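Local coordinates for uncharacterized protein (Staphylococcus aureus subsp. aureus, PDB 4H0A) that is of unknown function but belongs to the CAP family of cysteine-rich secretory proteins and carries a CAP-associated N-terminal region, at residues Tyr268-Asn274 against Ser317-Lys323; Phe7-Glu11 against Phe252-Leu257; Val275-Asp281 against Arg313-Ser317. One frame throughout, in Å; residues are numbered along the deposited sequence.

Contact 1 of 3, residues Tyr268-Asn274 against Ser317-Lys323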
loop_
_atom_site.group_PDB
_atom_site.type_symbol
_atom_site.label_atom_id
_atom_site.label_comp_id
_atom_site.label_asym_id
_atom_site.label_seq_id
_atom_site.Cartn_x
_atom_site.Cartn_y
_atom_site.Cartn_z
ATOM N N TYR A 268 -25.697 -11.918 -8.058
ATOM C CA TYR A 268 -25.131 -11.495 -6.772
ATOM C C TYR A 268 -26.210 -11.166 -5.745
ATOM O O TYR A 268 -27.343 -10.860 -6.119
ATOM C CB TYR A 268 -24.246 -10.248 -6.965
ATOM C CG TYR A 268 -25.006 -9.021 -7.432
ATOM C CD1 TYR A 268 -25.395 -8.882 -8.759
ATOM C CD2 TYR A 268 -25.347 -8.007 -6.545
ATOM C CE1 TYR A 268 -26.110 -7.767 -9.193
ATOM C CE2 TYR A 268 -26.066 -6.889 -6.964
ATOM C CZ TYR A 268 -26.442 -6.768 -8.291
ATOM O OH TYR A 268 -27.137 -5.649 -8.694
ATOM N N LYS A 269 -25.835 -11.178 -4.454
ATOM C CA LYS A 269 -26.725 -10.798 -3.352
ATOM C C LYS A 269 -26.477 -9.331 -3.000
ATOM O O LYS A 269 -27.425 -8.551 -2.923
ATOM C CB LYS A 269 -26.520 -11.701 -2.127
ATOM C CG LYS A 269 -26.988 -13.133 -2.355
ATOM C CD LYS A 269 -26.980 -13.981 -1.075
ATOM C CE LYS A 269 -25.892 -15.026 -1.059
ATOM N NZ LYS A 269 -26.007 -15.931 0.113
ATOM N N THR A 270 -25.201 -8.958 -2.796
ATOM C CA THR A 270 -24.804 -7.582 -2.482
ATOM C C THR A 270 -23.519 -7.209 -3.218
ATOM O O THR A 270 -22.777 -8.080 -3.686
ATOM C CB THR A 270 -24.631 -7.380 -0.971
ATOM O OG1 THR A 270 -23.658 -8.301 -0.476
ATOM C CG2 THR A 270 -25.944 -7.519 -0.202
ATOM N N THR A 271 -23.279 -5.897 -3.330
ATOM C CA THR A 271 -22.103 -5.355 -4.007
ATOM C C THR A 271 -21.747 -3.970 -3.465
ATOM O O THR A 271 -22.608 -3.258 -2.946
ATOM C CB THR A 271 -22.351 -5.285 -5.526
ATOM O OG1 THR A 271 -21.106 -5.058 -6.194
ATOM C CG2 THR A 271 -23.368 -4.206 -5.915
ATOM N N ALA A 272 -20.485 -3.581 -3.630
ATOM C CA ALA A 272 -19.995 -2.267 -3.211
ATOM C C ALA A 272 -18.722 -1.935 -3.965
ATOM O O ALA A 272 -18.214 -2.782 -4.703
ATOM C CB ALA A 272 -19.752 -2.248 -1.714
ATOM N N GLN A 273 -18.211 -0.708 -3.801
ATOM C CA GLN A 273 -17.024 -0.274 -4.522
ATOM C C GLN A 273 -16.181 0.690 -3.705
ATOM O O GLN A 273 -16.720 1.611 -3.096
ATOM C CB GLN A 273 -17.457 0.409 -5.825
ATOM C CG GLN A 273 -16.313 0.851 -6.734
ATOM C CD GLN A 273 -16.801 1.520 -7.996
ATOM O OE1 GLN A 273 -18.000 1.747 -8.204
ATOM N NE2 GLN A 273 -15.864 1.877 -8.857
ATOM N N ASN A 274 -14.854 0.503 -3.748
ATOM C CA ASN A 274 -13.887 1.394 -3.124
ATOM C C ASN A 274 -13.126 2.064 -4.234
ATOM O O ASN A 274 -12.746 1.389 -5.193
ATOM C CB ASN A 274 -12.948 0.633 -2.190
ATOM C CG ASN A 274 -13.531 0.323 -0.843
ATOM O OD1 ASN A 274 -14.686 0.614 -0.567
ATOM N ND2 ASN A 274 -12.756 -0.317 0.016
ATOM N N SER A 317 -9.699 1.445 -8.509
ATOM C CA SER A 317 -11.093 1.044 -8.274
ATOM C C SER A 317 -11.143 -0.432 -7.925
ATOM O O SER A 317 -10.480 -1.215 -8.597
ATOM C CB SER A 317 -11.939 1.316 -9.511
ATOM O OG SER A 317 -13.214 0.702 -9.410
ATOM N N LEU A 318 -11.919 -0.818 -6.890
ATOM C CA LEU A 318 -12.062 -2.223 -6.496
ATOM C C LEU A 318 -13.516 -2.506 -6.171
ATOM O O LEU A 318 -14.053 -1.944 -5.216
ATOM C CB LEU A 318 -11.160 -2.549 -5.291
ATOM C CG LEU A 318 -10.984 -4.038 -4.935
ATOM C CD1 LEU A 318 -10.374 -4.839 -6.111
ATOM C CD2 LEU A 318 -10.105 -4.198 -3.709
ATOM N N ILE A 319 -14.159 -3.358 -6.984
ATOM C CA ILE A 319 -15.557 -3.752 -6.806
ATOM C C ILE A 319 -15.575 -5.047 -6.016
ATOM O O ILE A 319 -14.786 -5.938 -6.313
ATOM C CB ILE A 319 -16.268 -3.900 -8.175
ATOM C CG1 ILE A 319 -16.270 -2.546 -8.922
ATOM C CG2 ILE A 319 -17.704 -4.432 -7.994
ATOM C CD1 ILE A 319 -16.713 -2.607 -10.329
ATOM N N PHE A 320 -16.477 -5.155 -5.031
ATOM C CA PHE A 320 -16.653 -6.354 -4.201
ATOM C C PHE A 320 -17.976 -6.990 -4.515
ATOM O O PHE A 320 -18.917 -6.284 -4.871
ATOM C CB PHE A 320 -16.617 -6.008 -2.705
ATOM C CG PHE A 320 -15.451 -5.157 -2.294
ATOM C CD1 PHE A 320 -15.511 -3.775 -2.398
ATOM C CD2 PHE A 320 -14.273 -5.736 -1.850
ATOM C CE1 PHE A 320 -14.423 -2.990 -2.052
ATOM C CE2 PHE A 320 -13.190 -4.950 -1.491
ATOM C CZ PHE A 320 -13.275 -3.581 -1.586
ATOM N N LEU A 321 -18.080 -8.310 -4.330
ATOM C CA LEU A 321 -19.320 -9.017 -4.616
ATOM C C LEU A 321 -19.538 -10.211 -3.708
ATOM O O LEU A 321 -18.601 -10.949 -3.397
ATOM C CB LEU A 321 -19.268 -9.504 -6.068
ATOM C CG LEU A 321 -20.600 -9.775 -6.752
ATOM C CD1 LEU A 321 -21.238 -8.473 -7.224
ATOM C CD2 LEU A 321 -20.421 -10.742 -7.912
ATOM N N GLU A 322 -20.796 -10.405 -3.300
ATOM C CA GLU A 322 -21.249 -11.578 -2.576
ATOM C C GLU A 322 -22.097 -12.350 -3.566
ATOM O O GLU A 322 -23.162 -11.858 -3.947
ATOM C CB GLU A 322 -22.047 -11.200 -1.314
ATOM C CG GLU A 322 -22.765 -12.380 -0.669
ATOM C CD GLU A 322 -23.618 -12.068 0.543
ATOM O OE1 GLU A 322 -24.036 -10.898 0.702
ATOM O OE2 GLU A 322 -23.928 -13.019 1.295
ATOM N N LYS A 323 -21.625 -13.520 -4.024
ATOM C CA LYS A 323 -22.394 -14.354 -4.955
ATOM C C LYS A 323 -23.614 -14.931 -4.248
ATOM O O LYS A 323 -23.468 -15.388 -3.093
ATOM C CB LYS A 323 -21.534 -15.496 -5.528
ATOM C CG LYS A 323 -20.419 -15.046 -6.469
ATOM C CD LYS A 323 -20.900 -14.400 -7.784
ATOM C CE LYS A 323 -21.737 -15.299 -8.661
ATOM N NZ LYS A 323 -21.896 -14.735 -10.030
ATOM O OXT LYS A 323 -24.720 -14.871 -4.830
#

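Contact 2 of 3, residues Phe7-Glu11 against Phe252-Leu257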
loop_
_atom_site.group_PDB
_atom_site.type_symbol
_atom_site.label_atom_id
_atom_site.label_comp_id
_atom_site.label_asym_id
_atom_site.label_seq_id
_atom_site.Cartn_x
_atom_site.Cartn_y
_atom_site.Cartn_z
ATOM N N PHE A 7 -20.358 6.496 -4.471
ATOM C CA PHE A 7 -19.207 6.023 -3.702
ATOM C C PHE A 7 -18.213 7.169 -3.527
ATOM O O PHE A 7 -17.814 7.774 -4.522
ATOM C CB PHE A 7 -18.549 4.821 -4.402
ATOM C CG PHE A 7 -19.468 3.630 -4.539
ATOM C CD1 PHE A 7 -19.850 2.897 -3.426
ATOM C CD2 PHE A 7 -19.974 3.261 -5.774
ATOM C CE1 PHE A 7 -20.713 1.806 -3.546
ATOM C CE2 PHE A 7 -20.819 2.158 -5.893
ATOM C CZ PHE A 7 -21.181 1.435 -4.779
ATOM N N ASP A 8 -17.824 7.484 -2.274
ATOM C CA ASP A 8 -16.896 8.588 -1.992
ATOM C C ASP A 8 -15.479 8.268 -2.489
ATOM O O ASP A 8 -14.928 7.221 -2.149
ATOM C CB ASP A 8 -16.868 8.928 -0.489
ATOM C CG ASP A 8 -18.116 9.642 0.009
ATOM O OD1 ASP A 8 -19.200 9.438 -0.587
ATOM O OD2 ASP A 8 -18.010 10.402 0.995
ATOM N N VAL A 9 -14.907 9.176 -3.308
ATOM C CA VAL A 9 -13.569 9.039 -3.892
ATOM C C VAL A 9 -12.534 9.632 -2.943
ATOM O O VAL A 9 -12.469 10.855 -2.807
ATOM C CB VAL A 9 -13.492 9.729 -5.282
ATOM C CG1 VAL A 9 -12.081 9.647 -5.871
ATOM C CG2 VAL A 9 -14.513 9.138 -6.242
ATOM N N LEU A 10 -11.706 8.783 -2.319
ATOM C CA LEU A 10 -10.656 9.265 -1.418
ATOM C C LEU A 10 -9.487 9.796 -2.248
ATOM O O LEU A 10 -9.207 9.259 -3.315
ATOM C CB LEU A 10 -10.198 8.162 -0.442
ATOM C CG LEU A 10 -10.984 8.070 0.873
ATOM C CD1 LEU A 10 -12.491 8.122 0.644
ATOM C CD2 LEU A 10 -10.635 6.810 1.623
ATOM N N GLU A 11 -8.858 10.891 -1.795
ATOM C CA GLU A 11 -7.730 11.514 -2.491
ATOM C C GLU A 11 -6.431 11.265 -1.736
ATOM O O GLU A 11 -6.459 11.065 -0.521
ATOM C CB GLU A 11 -7.964 13.023 -2.649
ATOM C CG GLU A 11 -9.164 13.356 -3.518
ATOM C CD GLU A 11 -9.267 14.817 -3.910
ATOM O OE1 GLU A 11 -9.070 15.687 -3.031
ATOM O OE2 GLU A 11 -9.563 15.092 -5.095
ATOM N N PHE A 252 -18.716 8.134 -9.223
ATOM C CA PHE A 252 -18.932 6.682 -9.232
ATOM C C PHE A 252 -20.272 6.376 -8.571
ATOM O O PHE A 252 -20.340 6.135 -7.365
ATOM C CB PHE A 252 -17.775 5.987 -8.503
ATOM C CG PHE A 252 -16.448 6.251 -9.165
ATOM C CD1 PHE A 252 -15.723 7.397 -8.872
ATOM C CD2 PHE A 252 -15.951 5.388 -10.123
ATOM C CE1 PHE A 252 -14.520 7.668 -9.520
ATOM C CE2 PHE A 252 -14.739 5.650 -10.756
ATOM C CZ PHE A 252 -14.027 6.784 -10.449
ATOM N N THR A 253 -21.348 6.434 -9.361
ATOM C CA THR A 253 -22.706 6.221 -8.859
ATOM C C THR A 253 -22.995 4.731 -8.621
ATOM O O THR A 253 -22.423 3.869 -9.291
ATOM C CB THR A 253 -23.731 6.819 -9.832
ATOM O OG1 THR A 253 -23.563 6.226 -11.118
ATOM C CG2 THR A 253 -23.607 8.331 -9.953
ATOM N N GLU A 254 -23.878 4.432 -7.655
ATOM C CA GLU A 254 -24.261 3.052 -7.350
ATOM C C GLU A 254 -25.215 2.505 -8.429
ATOM O O GLU A 254 -25.271 1.291 -8.623
ATOM C CB GLU A 254 -24.897 2.961 -5.956
ATOM C CG GLU A 254 -25.092 1.533 -5.459
ATOM C CD GLU A 254 -24.655 1.250 -4.035
ATOM O OE1 GLU A 254 -24.750 2.161 -3.180
ATOM O OE2 GLU A 254 -24.252 0.096 -3.764
ATOM N N ASP A 255 -25.931 3.398 -9.153
ATOM C CA ASP A 255 -26.826 2.996 -10.244
ATOM C C ASP A 255 -25.990 2.514 -11.442
ATOM O O ASP A 255 -26.374 1.542 -12.090
ATOM C CB ASP A 255 -27.778 4.143 -10.658
ATOM C CG ASP A 255 -29.181 3.671 -10.977
ATOM O OD1 ASP A 255 -29.903 3.275 -10.035
ATOM O OD2 ASP A 255 -29.563 3.704 -12.166
ATOM N N ALA A 256 -24.835 3.170 -11.716
ATOM C CA ALA A 256 -23.923 2.747 -12.788
ATOM C C ALA A 256 -23.312 1.369 -12.482
ATOM O O ALA A 256 -23.091 0.594 -13.408
ATOM C CB ALA A 256 -22.813 3.771 -12.982
ATOM N N LEU A 257 -23.052 1.062 -11.193
ATOM C CA LEU A 257 -22.490 -0.231 -10.780
ATOM C C LEU A 257 -23.552 -1.332 -10.861
ATOM O O LEU A 257 -23.316 -2.361 -11.492
ATOM C CB LEU A 257 -21.920 -0.144 -9.349
ATOM C CG LEU A 257 -21.396 -1.445 -8.719
ATOM C CD1 LEU A 257 -20.344 -2.090 -9.582
ATOM C CD2 LEU A 257 -20.853 -1.186 -7.339
#

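Contact 3 of 3, residues Val275-Asp281 against Arg313-Ser317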
loop_
_atom_site.group_PDB
_atom_site.type_symbol
_atom_site.label_atom_id
_atom_site.label_comp_id
_atom_site.label_asym_id
_atom_site.label_seq_id
_atom_site.Cartn_x
_atom_site.Cartn_y
_atom_site.Cartn_z
ATOM N N VAL A 275 -12.929 3.382 -4.139
ATOM C CA VAL A 275 -12.215 4.153 -5.156
ATOM C C VAL A 275 -11.196 5.064 -4.472
ATOM O O VAL A 275 -11.421 5.500 -3.341
ATOM C CB VAL A 275 -13.190 4.974 -6.053
ATOM C CG1 VAL A 275 -12.439 5.692 -7.172
ATOM C CG2 VAL A 275 -14.285 4.088 -6.635
ATOM N N GLY A 276 -10.092 5.327 -5.165
ATOM C CA GLY A 276 -9.028 6.211 -4.706
ATOM C C GLY A 276 -8.458 7.021 -5.852
ATOM O O GLY A 276 -8.350 6.492 -6.959
ATOM N N TYR A 277 -8.095 8.306 -5.608
ATOM C CA TYR A 277 -7.538 9.204 -6.633
ATOM C C TYR A 277 -6.141 9.750 -6.260
ATOM O O TYR A 277 -5.880 10.069 -5.106
ATOM C CB TYR A 277 -8.499 10.387 -6.878
ATOM C CG TYR A 277 -7.971 11.397 -7.878
ATOM C CD1 TYR A 277 -7.668 11.022 -9.183
ATOM C CD2 TYR A 277 -7.718 12.714 -7.505
ATOM C CE1 TYR A 277 -7.145 11.935 -10.099
ATOM C CE2 TYR A 277 -7.205 13.639 -8.414
ATOM C CZ TYR A 277 -6.914 13.244 -9.712
ATOM O OH TYR A 277 -6.406 14.133 -10.634
ATOM N N ALA A 278 -5.262 9.857 -7.266
ATOM C CA ALA A 278 -3.912 10.431 -7.197
ATOM C C ALA A 278 -2.917 9.631 -6.336
ATOM O O ALA A 278 -1.840 10.163 -6.037
ATOM C CB ALA A 278 -3.980 11.873 -6.697
ATOM N N PHE A 279 -3.218 8.353 -5.996
ATOM C CA PHE A 279 -2.306 7.549 -5.182
ATOM C C PHE A 279 -1.147 7.036 -6.036
ATOM O O PHE A 279 -1.322 6.763 -7.220
ATOM C CB PHE A 279 -3.044 6.387 -4.500
ATOM C CG PHE A 279 -3.926 6.853 -3.364
ATOM C CD1 PHE A 279 -3.419 6.984 -2.082
ATOM C CD2 PHE A 279 -5.252 7.195 -3.586
ATOM C CE1 PHE A 279 -4.229 7.434 -1.035
ATOM C CE2 PHE A 279 -6.059 7.646 -2.538
ATOM C CZ PHE A 279 -5.541 7.767 -1.270
ATOM N N ASN A 280 0.043 6.948 -5.434
ATOM C CA ASN A 280 1.272 6.502 -6.103
ATOM C C ASN A 280 1.609 5.044 -5.829
ATOM O O ASN A 280 2.417 4.473 -6.558
ATOM C CB ASN A 280 2.457 7.356 -5.624
ATOM C CG ASN A 280 2.354 8.803 -6.028
ATOM O OD1 ASN A 280 1.869 9.128 -7.117
ATOM N ND2 ASN A 280 2.827 9.705 -5.175
ATOM N N ASP A 281 1.079 4.461 -4.743
ATOM C CA ASP A 281 1.429 3.095 -4.382
ATOM C C ASP A 281 0.285 2.459 -3.642
ATOM O O ASP A 281 -0.558 3.159 -3.072
ATOM C CB ASP A 281 2.711 3.086 -3.527
ATOM C CG ASP A 281 2.515 3.809 -2.223
ATOM O OD1 ASP A 281 2.195 5.012 -2.258
ATOM O OD2 ASP A 281 2.603 3.159 -1.169
ATOM N N ARG A 313 -3.511 5.180 -14.288
ATOM C CA ARG A 313 -2.846 6.441 -13.992
ATOM C C ARG A 313 -3.021 6.767 -12.498
ATOM O O ARG A 313 -2.506 6.010 -11.664
ATOM C CB ARG A 313 -3.324 7.575 -14.933
ATOM N N ASP A 314 -3.803 7.809 -12.163
ATOM C CA ASP A 314 -3.997 8.266 -10.795
ATOM C C ASP A 314 -5.127 7.524 -10.055
ATOM O O ASP A 314 -5.206 7.657 -8.833
ATOM C CB ASP A 314 -4.292 9.782 -10.830
ATOM C CG ASP A 314 -3.053 10.646 -10.983
ATOM O OD1 ASP A 314 -2.025 10.133 -11.487
ATOM O OD2 ASP A 314 -3.115 11.842 -10.614
ATOM N N TYR A 315 -5.981 6.743 -10.753
ATOM C CA TYR A 315 -7.129 6.104 -10.113
ATOM C C TYR A 315 -6.962 4.614 -9.783
ATOM O O TYR A 315 -6.343 3.864 -10.531
ATOM C CB TYR A 315 -8.367 6.243 -10.994
ATOM C CG TYR A 315 -8.995 7.620 -11.001
ATOM C CD1 TYR A 315 -10.078 7.917 -10.179
ATOM C CD2 TYR A 315 -8.580 8.592 -11.903
ATOM C CE1 TYR A 315 -10.697 9.167 -10.216
ATOM C CE2 TYR A 315 -9.192 9.845 -11.953
ATOM C CZ TYR A 315 -10.257 10.128 -11.112
ATOM O OH TYR A 315 -10.871 11.364 -11.123
ATOM N N TYR A 316 -7.611 4.197 -8.683
ATOM C CA TYR A 316 -7.692 2.825 -8.201
ATOM C C TYR A 316 -9.146 2.509 -7.925
ATOM O O TYR A 316 -9.762 3.241 -7.174
ATOM C CB TYR A 316 -6.876 2.660 -6.914
ATOM C CG TYR A 316 -5.382 2.543 -7.113
ATOM C CD1 TYR A 316 -4.588 3.677 -7.261
ATOM C CD2 TYR A 316 -4.743 1.316 -7.012
ATOM C CE1 TYR A 316 -3.201 3.581 -7.366
ATOM C CE2 TYR A 316 -3.360 1.205 -7.114
ATOM C CZ TYR A 316 -2.590 2.341 -7.287
ATOM O OH TYR A 316 -1.225 2.200 -7.375
ATOM N N SER A 317 -9.699 1.445 -8.509
ATOM C CA SER A 317 -11.093 1.044 -8.274
ATOM C C SER A 317 -11.143 -0.432 -7.925
ATOM O O SER A 317 -10.480 -1.215 -8.597
ATOM C CB SER A 317 -11.939 1.316 -9.511
ATOM O OG SER A 317 -13.214 0.702 -9.410
#

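Contact 1 of 3, residues Tyr268-Asn274 against Ser317-Lys323
Q273 of strand 270-274 reaches across to S317 and I319 on the antiparallel strand 317-322. Its chain is fully extended, with CG anti to the backbone N (chi1 -177°), and rises obliquely from the sheet, leaning toward S317. Q273 CB lies 4.2 Å from the backbone O of L318, and Q273 CG rests 4.0 Å from I319 CG1. Farther out, Q273 CD lies 3.9 Å from S317 OG. At the tip, Q273 NE2 donates to S317 OG at 3.0 Å, the serine oxygen lying 21° out of the amide plane. F7 and F252 also touch this glutamine.

On the face of A272, N274 and F320, the phenylalanine ring turns its edge to the N274 side chain, with F320 CE1 3.6 Å from N274 CG and amide and ring 75° apart; the asparagine ND2 is held by H295 O. From the opposite face, T271 OG1 donates to F320 O at 2.8 Å, a carbonyl that A272 N reaches only weakly. At the exposed end, T270 OG1 donates to the anti lone pair of E322 OE1 at 2.9 Å, while K269 NZ makes a long salt bridge with E322 OE2. N274 and L318 exchange two backbone bonds, the hydrogen-bonded pairing of an antiparallel ladder, here in the central sheet of the CAP alpha-beta-alpha sandwich.

Contact 2 of 3, residues Phe7-Glu11 against Phe252-Leu257
The ring of F7, the first modelled residue, is the main bump of this contact, and it settles into a hollow formed by the backbone of F252 and T253 and the side chains of E254 and L257. The ring meets these walls obliquely. F7 CD2 comes within 3.3 Å of F252 O. On the same side of the ring, F7 CE2 lies 3.6 Å from L257 CD2. At the far end, F7 CZ is 3.5 Å from E254 OE2. The bend of the glutamate chain at chi2 (134°) sets the carboxylate beside the ring, with the two planes 54° apart. L257 supplies another wall with its CD2 methyl, its side chain crossing that of F7 at about a right angle, while Q273 and R298 touch the phenylalanine from outside the two segments.

A smaller bump sits next to it. V9 presses CG2 against the F252 ring, 3.4 Å from F252 CD1, so that a single methyl branch does the touching. V9 also meets Y277, and F252 packs on L239 and A242 of helix 229-242.

One polar link joins the segments: F7 N donates to F252 O at 2.9 Å. Just beyond, T253 occupies the N-cap of helix 254-263, where its OG1 accepts a weak bond from A256 N. The chemistry is mixed, apolar at L257 and between V9 and F252, but with the F7 ring beside carbonyl and carboxylate oxygens, which its weakly positive hydrogens probably suit. Ring packing and the backbone bond together hold the start of the modelled chain beside the helix N terminus.

Contact 3 of 3, residues Val275-Asp281 against Arg313-Ser317
G276 and Y316 form the tight, buried part of this contact, a hydrogen-bonded pair between the antiparallel strands 275-277 and 315-317. G276 N donates to Y316 O at 2.9 Å, and Y316 N returns a bond to G276 O at 3.0 Å. The F279 ring sets its edge in plane against G276 C and Y277 N, and its CD2 takes up the place where a side chain on G276 would lie. The Y316 ring turns its own edge to F279 O, with Y316 CE1 at 3.7 Å from that oxygen. Its hydroxyl is bonded to Q205, and helix 282-290 packs on the ring through V282 and L285.

The other face, with Y277 and Y315, is looser and partly exposed, although the two rings approach closely. They meet obliquely, planes inclined at 46°, and Y277 CD1 stands over one face of the Y315 ring, offset toward its rim and 3.4 Å from Y315 CZ. With CG of Y277 anti to the backbone N (chi1 177°), its ring extends over its neighbour and on to D314, whose CB lies 3.6 Å from Y277 CE1. A278, with positive phi (67°), turns the chain away and keeps a weak, bent bond from its N to D314 O; the aspartate finds its salt-bridge partner in R197.

N280 and D281 continue away from the strand. N280 bonds to I180, while D281 bonds to T284 and forms a salt bridge with R170 of strand 166-172, so the turn reaches the seven-stranded sheet. The arrangement is the end of a central strand of the CAP sheet, turning at A278 into the N-cap of helix 282-290.

From the N terminus, residues 7-11 supply strand 9-11 at one edge of the five-stranded mixed sheet, and contact 2 closes the longest loop by bringing F252-L257 back to them after the whole CAP-associated N-terminal region. The chain then leaves helix 254-263 for strand 270-277, whose two halves open contacts 1 and 3. Both are closed by strand 315-322, so contact 3 nests inside the loop of contact 1, and they share S317. Contact 2 comes in series before both. L10 O is probably hydrogen-bonded to Y277 N, I319 meets L257 and V275 meets F252; the N-terminal strand and helix 254-263 are thus tied to strands 270-277 and 315-322 of one sheet.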